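PDB 4QOL: catalase from Bacillus pumilus, which breaks hydrogen peroxide down to water and oxygen at a buried heme and also shows peroxidase-like reactivity toward phenolic substrates. Local coordinates for residues Q159-T171 with D447-A459. Sequence-based numbering, arbitrary orientation.
With ACT (acetate ion), chain J.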
loop_
_atom_site.group_PDB
_atom_site.type_symbol
_atom_site.label_atom_id
_atom_site.label_comp_id
_atom_site.label_asym_id
_atom_site.label_seq_id
_atom_site.Cartn_x
_atom_site.Cartn_y
_atom_site.Cartn_z
ATOM N N GLN A 159 -28.268 3.257 4.854
ATOM C CA GLN A 159 -28.899 3.039 3.530
ATOM C C GLN A 159 -30.220 3.778 3.466
ATOM O O GLN A 159 -30.963 3.839 4.468
ATOM C CB GLN A 159 -29.122 1.581 3.258
ATOM C CG GLN A 159 -29.709 1.294 1.895
ATOM C CD GLN A 159 -29.955 -0.170 1.685
ATOM O OE1 GLN A 159 -30.687 -0.833 2.449
ATOM N NE2 GLN A 159 -29.314 -0.726 0.684
ATOM N N ASP A 160 -30.491 4.389 2.315
ATOM C CA ASP A 160 -31.659 5.255 2.146
ATOM C C ASP A 160 -32.386 4.863 0.886
ATOM O O ASP A 160 -31.886 5.121 -0.226
ATOM C CB ASP A 160 -31.231 6.747 2.122
ATOM C CG ASP A 160 -32.436 7.701 2.069
ATOM O OD1 ASP A 160 -33.626 7.223 1.988
ATOM O OD2 ASP A 160 -32.207 8.961 2.103
ATOM N N PRO A 161 -33.556 4.198 1.010
ATOM C CA PRO A 161 -34.359 3.899 -0.194
ATOM C C PRO A 161 -34.657 5.075 -1.090
ATOM O O PRO A 161 -34.821 4.894 -2.292
ATOM C CB PRO A 161 -35.668 3.316 0.378
ATOM C CG PRO A 161 -35.308 2.908 1.813
ATOM C CD PRO A 161 -34.261 3.836 2.267
ATOM N N ASP A 162 -34.781 6.275 -0.571
ATOM C CA ASP A 162 -34.998 7.400 -1.450
ATOM C C ASP A 162 -33.841 7.587 -2.451
ATOM O O ASP A 162 -34.071 8.025 -3.617
ATOM C CB ASP A 162 -35.142 8.660 -0.595
ATOM C CG ASP A 162 -35.544 9.850 -1.386
ATOM O OD1 ASP A 162 -36.539 9.816 -2.143
ATOM O OD2 ASP A 162 -34.773 10.829 -1.367
ATOM N N ARG A 163 -32.618 7.186 -2.068
ATOM C CA ARG A 163 -31.467 7.324 -2.955
ATOM C C ARG A 163 -31.464 6.240 -4.039
ATOM O O ARG A 163 -31.311 6.524 -5.251
ATOM C CB ARG A 163 -30.177 7.272 -2.128
ATOM C CG ARG A 163 -30.064 8.460 -1.170
ATOM C CD ARG A 163 -28.882 8.349 -0.253
ATOM N NE ARG A 163 -27.649 8.767 -0.951
ATOM C CZ ARG A 163 -26.807 7.928 -1.590
ATOM N NH1 ARG A 163 -25.835 8.457 -2.280
ATOM N NH2 ARG A 163 -26.932 6.609 -1.488
ATOM N N TYR A 164 -31.630 4.961 -3.661
ATOM C CA TYR A 164 -31.543 3.923 -4.695
ATOM C C TYR A 164 -32.789 3.872 -5.528
ATOM O O TYR A 164 -32.716 3.553 -6.749
ATOM C CB TYR A 164 -31.201 2.540 -4.136
ATOM C CG TYR A 164 -32.034 1.885 -3.085
ATOM C CD1 TYR A 164 -33.185 1.232 -3.403
ATOM C CD2 TYR A 164 -31.627 1.855 -1.747
ATOM C CE1 TYR A 164 -33.937 0.566 -2.446
ATOM C CE2 TYR A 164 -32.310 1.147 -0.807
ATOM C CZ TYR A 164 -33.487 0.524 -1.144
ATOM O OH TYR A 164 -34.214 -0.187 -0.170
ATOM N N TRP A 165 -33.947 4.232 -4.937
ATOM C CA TRP A 165 -35.108 4.356 -5.808
ATOM C C TRP A 165 -35.013 5.510 -6.812
ATOM O O TRP A 165 -35.505 5.353 -7.935
ATOM C CB TRP A 165 -36.419 4.437 -4.991
ATOM C CG TRP A 165 -36.851 3.092 -4.471
ATOM C CD1 TRP A 165 -36.778 2.640 -3.184
ATOM C CD2 TRP A 165 -37.402 2.033 -5.226
ATOM N NE1 TRP A 165 -37.267 1.358 -3.099
ATOM C CE2 TRP A 165 -37.646 0.975 -4.357
ATOM C CE3 TRP A 165 -37.781 1.886 -6.591
ATOM C CZ2 TRP A 165 -38.162 -0.254 -4.796
ATOM C CZ3 TRP A 165 -38.351 0.709 -7.001
ATOM C CH2 TRP A 165 -38.500 -0.375 -6.124
ATOM N N ASP A 166 -34.336 6.612 -6.454
ATOM C CA ASP A 166 -34.097 7.693 -7.394
ATOM C C ASP A 166 -33.355 7.110 -8.597
ATOM O O ASP A 166 -33.765 7.258 -9.751
ATOM C CB ASP A 166 -33.280 8.797 -6.794
ATOM C CG ASP A 166 -33.109 10.025 -7.716
ATOM O OD1 ASP A 166 -33.997 10.307 -8.556
ATOM O OD2 ASP A 166 -32.163 10.804 -7.445
ATOM N N PHE A 167 -32.256 6.456 -8.326
ATOM C CA PHE A 167 -31.482 5.805 -9.420
ATOM C C PHE A 167 -32.255 4.784 -10.191
ATOM O O PHE A 167 -32.226 4.781 -11.430
ATOM C CB PHE A 167 -30.170 5.147 -8.867
ATOM C CG PHE A 167 -29.356 4.418 -9.898
ATOM C CD1 PHE A 167 -28.380 5.085 -10.695
ATOM C CD2 PHE A 167 -29.583 3.065 -10.104
ATOM C CE1 PHE A 167 -27.709 4.351 -11.718
ATOM C CE2 PHE A 167 -28.966 2.367 -11.135
ATOM C CZ PHE A 167 -27.984 2.998 -11.889
ATOM N N MET A 168 -32.869 3.836 -9.496
ATOM C CA MET A 168 -33.551 2.749 -10.164
ATOM C C MET A 168 -34.703 3.208 -11.045
ATOM O O MET A 168 -34.848 2.728 -12.196
ATOM C CB MET A 168 -34.034 1.700 -9.181
ATOM C CG MET A 168 -32.956 0.952 -8.470
ATOM S SD MET A 168 -31.835 -0.040 -9.461
ATOM C CE MET A 168 -30.677 -0.431 -8.118
ATOM N N THR A 169 -35.497 4.139 -10.561
ATOM C CA THR A 169 -36.638 4.650 -11.362
ATOM C C THR A 169 -36.226 5.325 -12.672
ATOM O O THR A 169 -36.937 5.228 -13.678
ATOM C CB THR A 169 -37.543 5.612 -10.537
ATOM O OG1 THR A 169 -36.820 6.732 -10.048
ATOM C CG2 THR A 169 -38.233 4.847 -9.433
ATOM N N LEU A 170 -35.073 6.014 -12.630
ATOM C CA LEU A 170 -34.447 6.664 -13.732
ATOM C C LEU A 170 -33.609 5.714 -14.641
ATOM O O LEU A 170 -33.075 6.150 -15.685
ATOM C CB LEU A 170 -33.616 7.829 -13.270
ATOM C CG LEU A 170 -34.427 8.959 -12.579
ATOM C CD1 LEU A 170 -33.495 9.985 -11.975
ATOM C CD2 LEU A 170 -35.342 9.620 -13.609
ATOM N N THR A 171 -33.620 4.445 -14.270
ATOM C CA THR A 171 -32.881 3.350 -14.927
ATOM C C THR A 171 -33.884 2.238 -15.057
ATOM O O THR A 171 -33.800 1.187 -14.431
ATOM C CB THR A 171 -31.677 2.957 -14.055
ATOM O OG1 THR A 171 -30.909 4.139 -13.792
ATOM C CG2 THR A 171 -30.809 1.920 -14.702
ATOM N N ASP A 447 -40.754 -0.484 1.354
ATOM C CA ASP A 447 -39.575 0.195 0.865
ATOM C C ASP A 447 -39.794 1.569 0.276
ATOM O O ASP A 447 -38.920 2.447 0.363
ATOM C CB ASP A 447 -38.879 -0.701 -0.192
ATOM C CG ASP A 447 -37.353 -0.776 0.014
ATOM O OD1 ASP A 447 -36.939 -1.196 1.109
ATOM O OD2 ASP A 447 -36.626 -0.283 -0.863
ATOM N N LEU A 448 -40.960 1.747 -0.364
ATOM C CA LEU A 448 -41.266 2.957 -1.124
ATOM C C LEU A 448 -41.984 4.030 -0.293
ATOM O O LEU A 448 -42.051 5.183 -0.700
ATOM C CB LEU A 448 -42.131 2.600 -2.329
ATOM C CG LEU A 448 -41.295 2.084 -3.519
ATOM C CD1 LEU A 448 -42.142 1.352 -4.496
ATOM C CD2 LEU A 448 -40.596 3.220 -4.262
ATOM N N LYS A 449 -42.626 3.610 0.762
ATOM C CA LYS A 449 -43.607 4.504 1.455
ATOM C C LYS A 449 -43.009 5.796 1.929
ATOM O O LYS A 449 -43.696 6.811 1.968
ATOM C CB LYS A 449 -44.253 3.767 2.589
ATOM C CG LYS A 449 -43.279 3.409 3.669
ATOM C CD LYS A 449 -43.992 2.730 4.834
ATOM C CE LYS A 449 -43.131 2.732 6.087
ATOM N NZ LYS A 449 -43.358 1.469 6.845
ATOM N N GLY A 450 -41.721 5.835 2.225
ATOM C CA GLY A 450 -41.055 7.107 2.624
ATOM C C GLY A 450 -40.268 7.893 1.589
ATOM O O GLY A 450 -39.656 8.937 1.905
ATOM N N VAL A 451 -40.259 7.437 0.351
ATOM C CA VAL A 451 -39.448 8.094 -0.663
ATOM C C VAL A 451 -40.187 9.282 -1.272
ATOM O O VAL A 451 -41.419 9.382 -1.193
ATOM C CB VAL A 451 -38.979 7.125 -1.784
ATOM C CG1 VAL A 451 -38.519 5.801 -1.197
ATOM C CG2 VAL A 451 -39.977 6.951 -2.875
ATOM N N ASN A 452 -39.418 10.182 -1.851
ATOM C CA ASN A 452 -39.894 11.353 -2.583
ATOM C C ASN A 452 -41.112 11.024 -3.463
ATOM O O ASN A 452 -41.102 10.024 -4.175
ATOM C CB ASN A 452 -38.717 11.873 -3.454
ATOM C CG ASN A 452 -39.108 12.963 -4.468
ATOM O OD1 ASN A 452 -38.966 14.186 -4.210
ATOM N ND2 ASN A 452 -39.510 12.547 -5.616
ATOM N N GLU A 453 -42.124 11.877 -3.447
ATOM C CA GLU A 453 -43.393 11.555 -4.119
ATOM C C GLU A 453 -43.254 11.374 -5.632
ATOM O O GLU A 453 -43.832 10.461 -6.199
ATOM C CB GLU A 453 -44.448 12.647 -3.889
ATOM C CG GLU A 453 -45.041 12.691 -2.489
ATOM C CD GLU A 453 -45.519 11.326 -1.953
ATOM O OE1 GLU A 453 -46.148 10.524 -2.689
ATOM O OE2 GLU A 453 -45.260 11.059 -0.752
ATOM N N LYS A 454 -42.465 12.201 -6.288
ATOM C CA LYS A 454 -42.240 12.077 -7.718
ATOM C C LYS A 454 -41.528 10.742 -8.042
ATOM O O LYS A 454 -41.792 10.095 -9.017
ATOM C CB LYS A 454 -41.404 13.261 -8.225
ATOM C CG LYS A 454 -41.434 13.573 -9.722
ATOM C CD LYS A 454 -40.562 14.788 -10.048
ATOM C CE LYS A 454 -39.258 14.727 -9.243
ATOM N NZ LYS A 454 -38.267 15.814 -9.467
ATOM N N THR A 455 -40.527 10.393 -7.236
ATOM C CA THR A 455 -39.833 9.118 -7.430
ATOM C C THR A 455 -40.769 7.918 -7.218
ATOM O O THR A 455 -40.743 6.965 -7.988
ATOM C CB THR A 455 -38.624 8.987 -6.528
ATOM O OG1 THR A 455 -37.664 9.958 -6.947
ATOM C CG2 THR A 455 -38.032 7.587 -6.567
ATOM N N LYS A 456 -41.554 8.013 -6.186
ATOM C CA LYS A 456 -42.533 6.967 -5.853
ATOM C C LYS A 456 -43.530 6.764 -6.996
ATOM O O LYS A 456 -43.819 5.631 -7.384
ATOM C CB LYS A 456 -43.283 7.383 -4.589
ATOM C CG LYS A 456 -44.183 6.307 -4.012
ATOM C CD LYS A 456 -45.090 6.913 -2.912
ATOM C CE LYS A 456 -44.298 7.468 -1.777
ATOM N NZ LYS A 456 -45.201 7.985 -0.725
ATOM N N LEU A 457 -44.010 7.863 -7.561
ATOM C CA LEU A 457 -44.889 7.805 -8.768
ATOM C C LEU A 457 -44.174 7.126 -9.927
ATOM O O LEU A 457 -44.752 6.315 -10.624
ATOM C CB LEU A 457 -45.365 9.207 -9.181
ATOM C CG LEU A 457 -46.328 9.376 -10.321
ATOM C CD1 LEU A 457 -47.577 8.528 -10.042
ATOM C CD2 LEU A 457 -46.695 10.849 -10.529
ATOM N N LEU A 458 -42.918 7.521 -10.184
ATOM C CA LEU A 458 -42.209 6.956 -11.346
ATOM C C LEU A 458 -42.012 5.459 -11.131
ATOM O O LEU A 458 -42.168 4.690 -12.027
ATOM C CB LEU A 458 -40.872 7.742 -11.540
ATOM C CG LEU A 458 -40.053 7.266 -12.763
ATOM C CD1 LEU A 458 -40.823 7.373 -14.108
ATOM C CD2 LEU A 458 -38.738 8.058 -12.861
ATOM N N ALA A 459 -41.744 5.029 -9.891
ATOM C CA ALA A 459 -41.640 3.593 -9.613
ATOM C C ALA A 459 -42.923 2.843 -9.909
ATOM O O ALA A 459 -42.926 1.811 -10.613
ATOM C CB ALA A 459 -41.248 3.364 -8.155
HETATM C C ACT J . -30.571 -3.820 -1.483
HETATM O O ACT J . -30.221 -4.861 -2.061
HETATM O OXT ACT J . -29.771 -3.239 -0.681
HETATM C CH3 ACT J . -31.960 -3.311 -1.812
HETATM O O HOH W 1 -36.377 9.542 -9.412
#
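Knobs-into-holes packing joins helix 161-169 of the catalase core to the helical C-terminal region, with Trp165 as the knob set among Asp447, Leu448, Thr455 and Ala459. CD2 of Leu448 lies over one face of the indole, a CH-pi contact 3.6 Å from the centroid of the Trp165 five-membered ring, while the indole edge turns to Asp447. There Trp165 NE1 donates nearly in its own ring plane to the anti lone pair of Asp447 OD2 (2.8 Å), and Tyr164 OH takes the syn lone pair of the same oxygen at 2.5 Å. The phenol gets there because its CG stands between backbone N and carbonyl carbon (chi1 57°), bringing it alongside the indole. Two donors, one on each lone pair, thus grip OD2 and are likely to limit the carboxylate's rotation. Replacing Trp165 by an alanine would probably leave a gap beside Leu448 CD2 and Asp447 OD2 with the tyrosine hydroxyl but without its indole donor.

Asn452, the N-cap residue of helix 453-466, gives its backbone N-H to Asp162 OD1 from above the carboxylate plane (N to OD1 2.9 Å, 165°). Further along, Thr169 CG2 packs on Ala459 CB at 3.6 Å, and a water links Asp166 OD1, Thr169 OG1 and Thr455 OG1. Arg388 of the second subunit forms a salt bridge with Asp162 and bonds to Thr455 OG1, and Tyr384 OH of that subunit hydrogen-bonds to Asp166 OD2, so the seam also belongs to the subunit interface. The axes of segments 161-169 and 453-459 come within 9.3 Å, their N-to-C directions 48° apart, with helix 175-181 touching Trp165 through Leu178 and helix 468-478 backing Leu448.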